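Local coordinates for protein CSE3 (Thermus thermophilus, PDB 2Y8Y) that cleaves CRISPR transcripts as an endoribonuclease to yield CRISPR RNA, and stays bound to the RNA product after processing, at residues Gln97-Lys109 with Pro202-Pro215. Residues are numbered along the deposited sequence; the frame is centred on the assembly and turned at random.
With nucleotides of chain B.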
loop_
_atom_site.group_PDB
_atom_site.type_symbol
_atom_site.label_atom_id
_atom_site.label_comp_id
_atom_site.label_asym_id
_atom_site.label_seq_id
_atom_site.Cartn_x
_atom_site.Cartn_y
_atom_site.Cartn_z
ATOM N N GLN A 97 0.714 20.683 5.624
ATOM C CA GLN A 97 1.924 20.161 5.006
ATOM C C GLN A 97 1.615 19.531 3.656
ATOM O O GLN A 97 0.706 18.720 3.537
ATOM C CB GLN A 97 2.541 19.113 5.920
ATOM C CG GLN A 97 3.862 18.559 5.420
ATOM C CD GLN A 97 4.422 17.531 6.358
ATOM O OE1 GLN A 97 3.705 17.000 7.200
ATOM N NE2 GLN A 97 5.714 17.236 6.220
ATOM N N ARG A 98 2.393 19.899 2.641
ATOM C CA ARG A 98 2.209 19.363 1.302
ATOM C C ARG A 98 3.152 18.194 1.052
ATOM O O ARG A 98 4.353 18.270 1.351
ATOM C CB ARG A 98 2.455 20.464 0.275
ATOM C CG ARG A 98 1.380 21.536 0.285
ATOM C CD ARG A 98 1.702 22.661 -0.683
ATOM N NE ARG A 98 0.492 23.272 -1.221
ATOM C CZ ARG A 98 -0.160 24.279 -0.649
ATOM N NH1 ARG A 98 0.283 24.797 0.489
ATOM N NH2 ARG A 98 -1.254 24.771 -1.218
ATOM N N LEU A 99 2.610 17.121 0.481
ATOM C CA LEU A 99 3.377 15.903 0.250
ATOM C C LEU A 99 3.032 15.301 -1.097
ATOM O O LEU A 99 1.885 15.352 -1.525
ATOM C CB LEU A 99 3.063 14.871 1.332
ATOM C CG LEU A 99 3.360 15.306 2.765
ATOM C CD1 LEU A 99 2.707 14.348 3.732
ATOM C CD2 LEU A 99 4.875 15.395 2.980
ATOM N N ARG A 100 4.020 14.710 -1.760
ATOM C CA ARG A 100 3.724 13.826 -2.884
ATOM C C ARG A 100 3.263 12.490 -2.340
ATOM O O ARG A 100 3.628 12.091 -1.227
ATOM C CB ARG A 100 4.972 13.619 -3.745
ATOM C CG ARG A 100 5.544 14.893 -4.333
ATOM C CD ARG A 100 6.864 14.628 -5.075
ATOM N NE ARG A 100 7.965 14.339 -4.159
ATOM C CZ ARG A 100 8.441 13.123 -3.902
ATOM N NH1 ARG A 100 7.922 12.058 -4.498
ATOM N NH2 ARG A 100 9.447 12.971 -3.049
ATOM N N PHE A 101 2.452 11.784 -3.115
ATOM C CA PHE A 101 2.015 10.460 -2.688
ATOM C C PHE A 101 1.944 9.470 -3.840
ATOM O O PHE A 101 1.840 9.849 -5.015
ATOM C CB PHE A 101 0.655 10.517 -1.986
ATOM C CG PHE A 101 -0.502 10.691 -2.933
ATOM C CD1 PHE A 101 -0.903 11.956 -3.333
ATOM C CD2 PHE A 101 -1.173 9.582 -3.440
ATOM C CE1 PHE A 101 -1.957 12.127 -4.231
ATOM C CE2 PHE A 101 -2.231 9.740 -4.341
ATOM C CZ PHE A 101 -2.628 11.007 -4.735
ATOM N N ARG A 102 2.004 8.199 -3.471
ATOM C CA ARG A 102 1.779 7.094 -4.389
ATOM C C ARG A 102 0.914 6.082 -3.657
ATOM O O ARG A 102 1.127 5.811 -2.466
ATOM C CB ARG A 102 3.118 6.473 -4.798
ATOM C CG ARG A 102 2.996 5.280 -5.741
ATOM C CD ARG A 102 4.351 4.810 -6.246
ATOM N NE ARG A 102 4.908 5.778 -7.186
ATOM C CZ ARG A 102 5.113 5.545 -8.482
ATOM N NH1 ARG A 102 4.825 4.363 -9.008
ATOM N NH2 ARG A 102 5.631 6.492 -9.252
ATOM N N LEU A 103 -0.087 5.545 -4.359
ATOM C CA LEU A 103 -0.981 4.562 -3.764
ATOM C C LEU A 103 -1.497 3.633 -4.834
ATOM O O LEU A 103 -2.178 4.076 -5.767
ATOM C CB LEU A 103 -2.184 5.227 -3.083
ATOM C CG LEU A 103 -3.325 4.286 -2.662
ATOM C CD1 LEU A 103 -2.832 3.273 -1.603
ATOM C CD2 LEU A 103 -4.542 5.090 -2.152
ATOM N N ARG A 104 -1.193 2.347 -4.689
ATOM C CA ARG A 104 -1.777 1.334 -5.551
ATOM C C ARG A 104 -2.955 0.739 -4.797
ATOM O O ARG A 104 -2.771 0.153 -3.732
ATOM C CB ARG A 104 -0.755 0.239 -5.859
ATOM C CG ARG A 104 -1.118 -0.553 -7.109
ATOM C CD ARG A 104 -0.168 -1.724 -7.348
ATOM N NE ARG A 104 -0.342 -2.255 -8.693
ATOM C CZ ARG A 104 0.243 -3.356 -9.142
ATOM N NH1 ARG A 104 1.030 -4.066 -8.341
ATOM N NH2 ARG A 104 0.026 -3.752 -10.392
ATOM N N ALA A 105 -4.162 0.902 -5.338
ATOM C CA ALA A 105 -5.385 0.614 -4.590
ATOM C C ALA A 105 -6.387 -0.167 -5.406
ATOM O O ALA A 105 -6.217 -0.349 -6.604
ATOM C CB ALA A 105 -6.032 1.901 -4.145
ATOM N N ASN A 106 -7.432 -0.618 -4.715
ATOM C CA ASN A 106 -8.578 -1.290 -5.330
ATOM C C ASN A 106 -9.825 -0.468 -5.038
ATOM O O ASN A 106 -10.561 -0.777 -4.104
ATOM C CB ASN A 106 -8.694 -2.708 -4.749
ATOM C CG ASN A 106 -9.916 -3.473 -5.233
ATOM O OD1 ASN A 106 -10.646 -4.045 -4.421
ATOM N ND2 ASN A 106 -10.125 -3.523 -6.550
ATOM N N PRO A 107 -10.053 0.608 -5.811
ATOM C CA PRO A 107 -11.231 1.440 -5.544
ATOM C C PRO A 107 -12.492 0.598 -5.664
ATOM O O PRO A 107 -12.675 -0.110 -6.658
ATOM C CB PRO A 107 -11.166 2.520 -6.638
ATOM C CG PRO A 107 -9.685 2.571 -7.039
ATOM C CD PRO A 107 -9.247 1.129 -6.934
ATOM N N ALA A 108 -13.357 0.669 -4.657
ATOM C CA ALA A 108 -14.473 -0.259 -4.545
ATOM C C ALA A 108 -15.626 0.362 -3.785
ATOM O O ALA A 108 -15.483 1.409 -3.154
ATOM C CB ALA A 108 -14.016 -1.554 -3.841
ATOM N N LYS A 109 -16.777 -0.284 -3.886
ATOM C CA LYS A 109 -17.951 0.041 -3.079
ATOM C C LYS A 109 -18.639 -1.261 -2.722
ATOM O O LYS A 109 -18.465 -2.277 -3.403
ATOM C CB LYS A 109 -18.922 0.927 -3.863
ATOM C CG LYS A 109 -19.566 0.204 -5.040
ATOM C CD LYS A 109 -20.328 1.132 -5.971
ATOM C CE LYS A 109 -21.584 1.671 -5.344
ATOM N NZ LYS A 109 -22.405 2.368 -6.381
ATOM N N PRO A 202 -9.338 -1.957 0.064
ATOM C CA PRO A 202 -9.214 -3.411 0.106
ATOM C C PRO A 202 -7.962 -3.932 -0.600
ATOM O O PRO A 202 -7.240 -3.175 -1.252
ATOM C CB PRO A 202 -10.505 -3.908 -0.569
ATOM C CG PRO A 202 -11.071 -2.740 -1.301
ATOM C CD PRO A 202 -10.424 -1.481 -0.813
ATOM N N GLY A 203 -7.707 -5.227 -0.446
ATOM C CA GLY A 203 -6.552 -5.848 -1.078
ATOM C C GLY A 203 -5.238 -5.679 -0.337
ATOM O O GLY A 203 -4.175 -5.842 -0.937
ATOM N N LYS A 204 -5.292 -5.347 0.951
ATOM C CA LYS A 204 -4.063 -5.125 1.720
ATOM C C LYS A 204 -3.188 -6.376 1.795
ATOM O O LYS A 204 -1.955 -6.277 1.917
ATOM C CB LYS A 204 -4.386 -4.594 3.123
ATOM C CG LYS A 204 -4.948 -3.196 3.097
ATOM C CD LYS A 204 -5.258 -2.723 4.510
ATOM C CE LYS A 204 -5.983 -1.392 4.537
ATOM N NZ LYS A 204 -7.447 -1.503 4.229
ATOM N N ALA A 205 -3.802 -7.548 1.716
ATOM C CA ALA A 205 -3.039 -8.796 1.723
ATOM C C ALA A 205 -2.629 -9.223 0.311
ATOM O O ALA A 205 -2.267 -10.391 0.083
ATOM C CB ALA A 205 -3.843 -9.903 2.402
ATOM N N LEU A 206 -2.702 -8.286 -0.636
ATOM C CA LEU A 206 -2.331 -8.561 -2.019
ATOM C C LEU A 206 -1.412 -7.494 -2.587
ATOM O O LEU A 206 -1.184 -7.456 -3.791
ATOM C CB LEU A 206 -3.583 -8.626 -2.899
ATOM C CG LEU A 206 -4.605 -9.704 -2.561
ATOM C CD1 LEU A 206 -5.854 -9.493 -3.404
ATOM C CD2 LEU A 206 -4.021 -11.095 -2.779
ATOM N N GLY A 207 -0.901 -6.610 -1.735
ATOM C CA GLY A 207 -0.007 -5.569 -2.204
ATOM C C GLY A 207 -0.726 -4.324 -2.699
ATOM O O GLY A 207 -0.186 -3.550 -3.494
ATOM N N LEU A 208 -1.937 -4.114 -2.195
ATOM C CA LEU A 208 -2.659 -2.874 -2.439
ATOM C C LEU A 208 -2.830 -2.149 -1.109
ATOM O O LEU A 208 -2.688 -2.753 -0.039
ATOM C CB LEU A 208 -4.023 -3.157 -3.096
ATOM C CG LEU A 208 -3.910 -3.932 -4.408
ATOM C CD1 LEU A 208 -5.320 -4.228 -4.922
ATOM C CD2 LEU A 208 -3.116 -3.122 -5.428
ATOM N N GLY A 209 -3.111 -0.862 -1.185
ATOM C CA GLY A 209 -3.479 -0.095 -0.015
ATOM C C GLY A 209 -2.355 0.648 0.679
ATOM O O GLY A 209 -2.621 1.409 1.607
ATOM N N LEU A 210 -1.108 0.467 0.241
ATOM C CA LEU A 210 -0.013 1.202 0.882
ATOM C C LEU A 210 0.028 2.647 0.390
ATOM O O LEU A 210 0.409 2.916 -0.762
ATOM C CB LEU A 210 1.334 0.517 0.631
ATOM C CG LEU A 210 2.575 1.240 1.192
ATOM C CD1 LEU A 210 2.446 1.509 2.683
ATOM C CD2 LEU A 210 3.825 0.403 0.885
ATOM N N LEU A 211 -0.382 3.577 1.243
ATOM C CA LEU A 211 -0.263 4.989 0.894
ATOM C C LEU A 211 1.123 5.434 1.316
ATOM O O LEU A 211 1.457 5.420 2.508
ATOM C CB LEU A 211 -1.335 5.832 1.588
ATOM C CG LEU A 211 -1.236 7.346 1.411
ATOM C CD1 LEU A 211 -1.375 7.757 -0.048
ATOM C CD2 LEU A 211 -2.320 8.025 2.212
ATOM N N SER A 212 1.934 5.776 0.325
ATOM C CA SER A 212 3.274 6.296 0.554
ATOM C C SER A 212 3.275 7.802 0.363
ATOM O O SER A 212 2.748 8.299 -0.637
ATOM C CB SER A 212 4.263 5.679 -0.443
ATOM O OG SER A 212 4.306 4.267 -0.344
ATOM N N VAL A 213 3.879 8.540 1.295
ATOM C CA VAL A 213 3.978 9.990 1.153
ATOM C C VAL A 213 5.408 10.430 1.371
ATOM O O VAL A 213 6.164 9.779 2.098
ATOM C CB VAL A 213 3.069 10.763 2.136
ATOM C CG1 VAL A 213 1.607 10.494 1.834
ATOM C CG2 VAL A 213 3.395 10.427 3.601
ATOM N N ALA A 214 5.766 11.538 0.732
ATOM C CA ALA A 214 7.092 12.128 0.897
ATOM C C ALA A 214 7.058 13.577 0.437
ATOM O O ALA A 214 6.266 13.936 -0.410
ATOM C CB ALA A 214 8.114 11.332 0.107
ATOM N N PRO A 215 7.923 14.429 1.001
ATOM C CA PRO A 215 7.917 15.839 0.596
ATOM C C PRO A 215 8.164 16.040 -0.901
ATOM O O PRO A 215 8.871 15.241 -1.519
ATOM C CB PRO A 215 9.072 16.427 1.409
ATOM C CG PRO A 215 9.120 15.585 2.635
ATOM C CD PRO A 215 8.801 14.185 2.159
ATOM P P G B 16 -7.911 -3.911 7.313
ATOM O OP1 G B 16 -6.527 -3.643 7.770
ATOM O OP2 G B 16 -8.321 -3.463 5.950
ATOM O "O5'" G B 16 -8.256 -5.450 7.468
ATOM C "C5'" G B 16 -7.962 -6.150 8.664
ATOM C "C4'" G B 16 -8.414 -7.586 8.581
ATOM O "O4'" G B 16 -9.837 -7.648 8.310
ATOM C "C3'" G B 16 -7.804 -8.423 7.467
ATOM O "O3'" G B 16 -6.492 -8.853 7.761
ATOM C "C2'" G B 16 -8.806 -9.562 7.352
ATOM O "O2'" G B 16 -8.654 -10.472 8.431
ATOM C "C1'" G B 16 -10.118 -8.808 7.539
ATOM N N9 G B 16 -10.680 -8.396 6.241
ATOM C C8 G B 16 -10.649 -7.155 5.648
ATOM N N7 G B 16 -11.226 -7.161 4.474
ATOM C C5 G B 16 -11.636 -8.478 4.281
ATOM C C6 G B 16 -12.314 -9.080 3.191
ATOM O O6 G B 16 -12.707 -8.562 2.134
ATOM N N1 G B 16 -12.536 -10.431 3.413
ATOM C C2 G B 16 -12.167 -11.116 4.545
ATOM N N2 G B 16 -12.474 -12.427 4.578
ATOM N N3 G B 16 -11.531 -10.562 5.568
ATOM C C4 G B 16 -11.305 -9.249 5.369
ATOM P P G B 12 -25.238 1.717 -3.952
ATOM O OP1 G B 12 -24.472 2.659 -4.811
ATOM O OP2 G B 12 -25.138 0.270 -4.218
ATOM O "O5'" G B 12 -24.926 2.014 -2.427
ATOM C "C5'" G B 12 -23.659 1.709 -1.879
ATOM C "C4'" G B 12 -23.525 2.279 -0.502
ATOM O "O4'" G B 12 -24.443 1.609 0.394
ATOM C "C3'" G B 12 -22.183 2.097 0.170
ATOM O "O3'" G B 12 -21.222 3.012 -0.298
ATOM C "C2'" G B 12 -22.545 2.290 1.633
ATOM O "O2'" G B 12 -22.769 3.664 1.908
ATOM C "C1'" G B 12 -23.887 1.572 1.690
ATOM N N9 G B 12 -23.752 0.170 2.098
ATOM C C8 G B 12 -23.813 -0.956 1.313
ATOM N N7 G B 12 -23.677 -2.055 2.003
ATOM C C5 G B 12 -23.549 -1.608 3.317
ATOM C C6 G B 12 -23.392 -2.330 4.519
ATOM O O6 G B 12 -23.333 -3.559 4.664
ATOM N N1 G B 12 -23.288 -1.463 5.612
ATOM C C2 G B 12 -23.353 -0.093 5.575
ATOM N N2 G B 12 -23.248 0.573 6.742
ATOM N N3 G B 12 -23.505 0.589 4.456
ATOM C C4 G B 12 -23.593 -0.237 3.390
ATOM P P U B 13 -19.663 2.711 -0.136
ATOM O OP1 U B 13 -18.951 3.719 -0.954
ATOM O OP2 U B 13 -19.435 1.284 -0.409
ATOM O "O5'" U B 13 -19.396 2.964 1.410
ATOM C "C5'" U B 13 -19.414 4.263 1.959
ATOM C "C4'" U B 13 -19.166 4.204 3.438
ATOM O "O4'" U B 13 -20.239 3.474 4.087
ATOM C "C3'" U B 13 -17.932 3.441 3.870
ATOM O "O3'" U B 13 -16.736 4.158 3.671
ATOM C "C2'" U B 13 -18.252 3.138 5.328
ATOM O "O2'" U B 13 -18.176 4.321 6.116
ATOM C "C1'" U B 13 -19.719 2.748 5.193
ATOM N N1 U B 13 -19.852 1.305 4.924
ATOM C C2 U B 13 -19.835 0.467 6.017
ATOM O O2 U B 13 -19.739 0.880 7.158
ATOM N N3 U B 13 -19.933 -0.874 5.758
ATOM C C4 U B 13 -20.027 -1.446 4.501
ATOM O O4 U B 13 -20.101 -2.669 4.424
ATOM C C5 U B 13 -20.010 -0.520 3.405
ATOM C C6 U B 13 -19.917 0.797 3.637
HETATM O O HOH W 1 0.603 1.307 -2.795
HETATM O O HOH W 2 1.610 -4.226 -5.415
HETATM O O HOH W 3 -6.867 -0.487 -1.913
#
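Leu211 sends its CD1 branch across to Phe101, 3.9 Å from ring atom CD2, and the same methyl lies alongside Leu103 CB. In Phe101, CG sits between the backbone N and the carbonyl carbon (chi1 76°), a torsion that carries the ring away from the neighbouring strand and leaves CB to meet Val213 CG1. Two residues before Phe101, Leu99 reaches diagonally to the same valine, CD1 to CB 3.9 Å, while its other methyl, CD2, rests by the Ala214-Pro215 peptide.

Arg100, Arg102, Ser212 and Ala214 point to the other face. The Arg100 chain, bent at chi3 (-72°), curls back so that NE and NH2 both make weak bonds to Pro215 O, the NH2 distance being 2.8 Å, with that oxygen at the guanidinium edge; Ala214 O lies above one face, offset toward the rim. Arg102 instead turns away to a salt bridge with Glu181, and Ser212 OG bonds to Arg51.

Between these faces, paired backbone bonds join Arg100 with Ala214 and Arg102 with Ser212, adding strand 211-214 antiparallel to 98-105, whose other edge pairs with strand 173-186, within the second ferredoxin-like sheet of this Cas6-family protein. On the N-terminal side of Ser212 the regular pairing gives way: water 1 links Arg104 N to Leu210 O, although Gly209 N still reaches Arg104 O at 2.8 Å, nearly straight (169°).

Leu208 straddles this end, CD2 3.7 Å from Arg104 CG and CD1 against Asn106 CB. The extended Arg104 chain leads NH1 to water 2, which lies in the guanidinium plane and donates to Gly207 O. At about a right angle, Pro202 presents CG to Asn106 OD1 at 3.4 Å, while Asn106 ND2 bonds to Gln176 O. The glycine-rich loop 202-209 also carries Lys204, whose NZ donates a hydrogen bond to OP2 of G16 of chain B (2.8 Å).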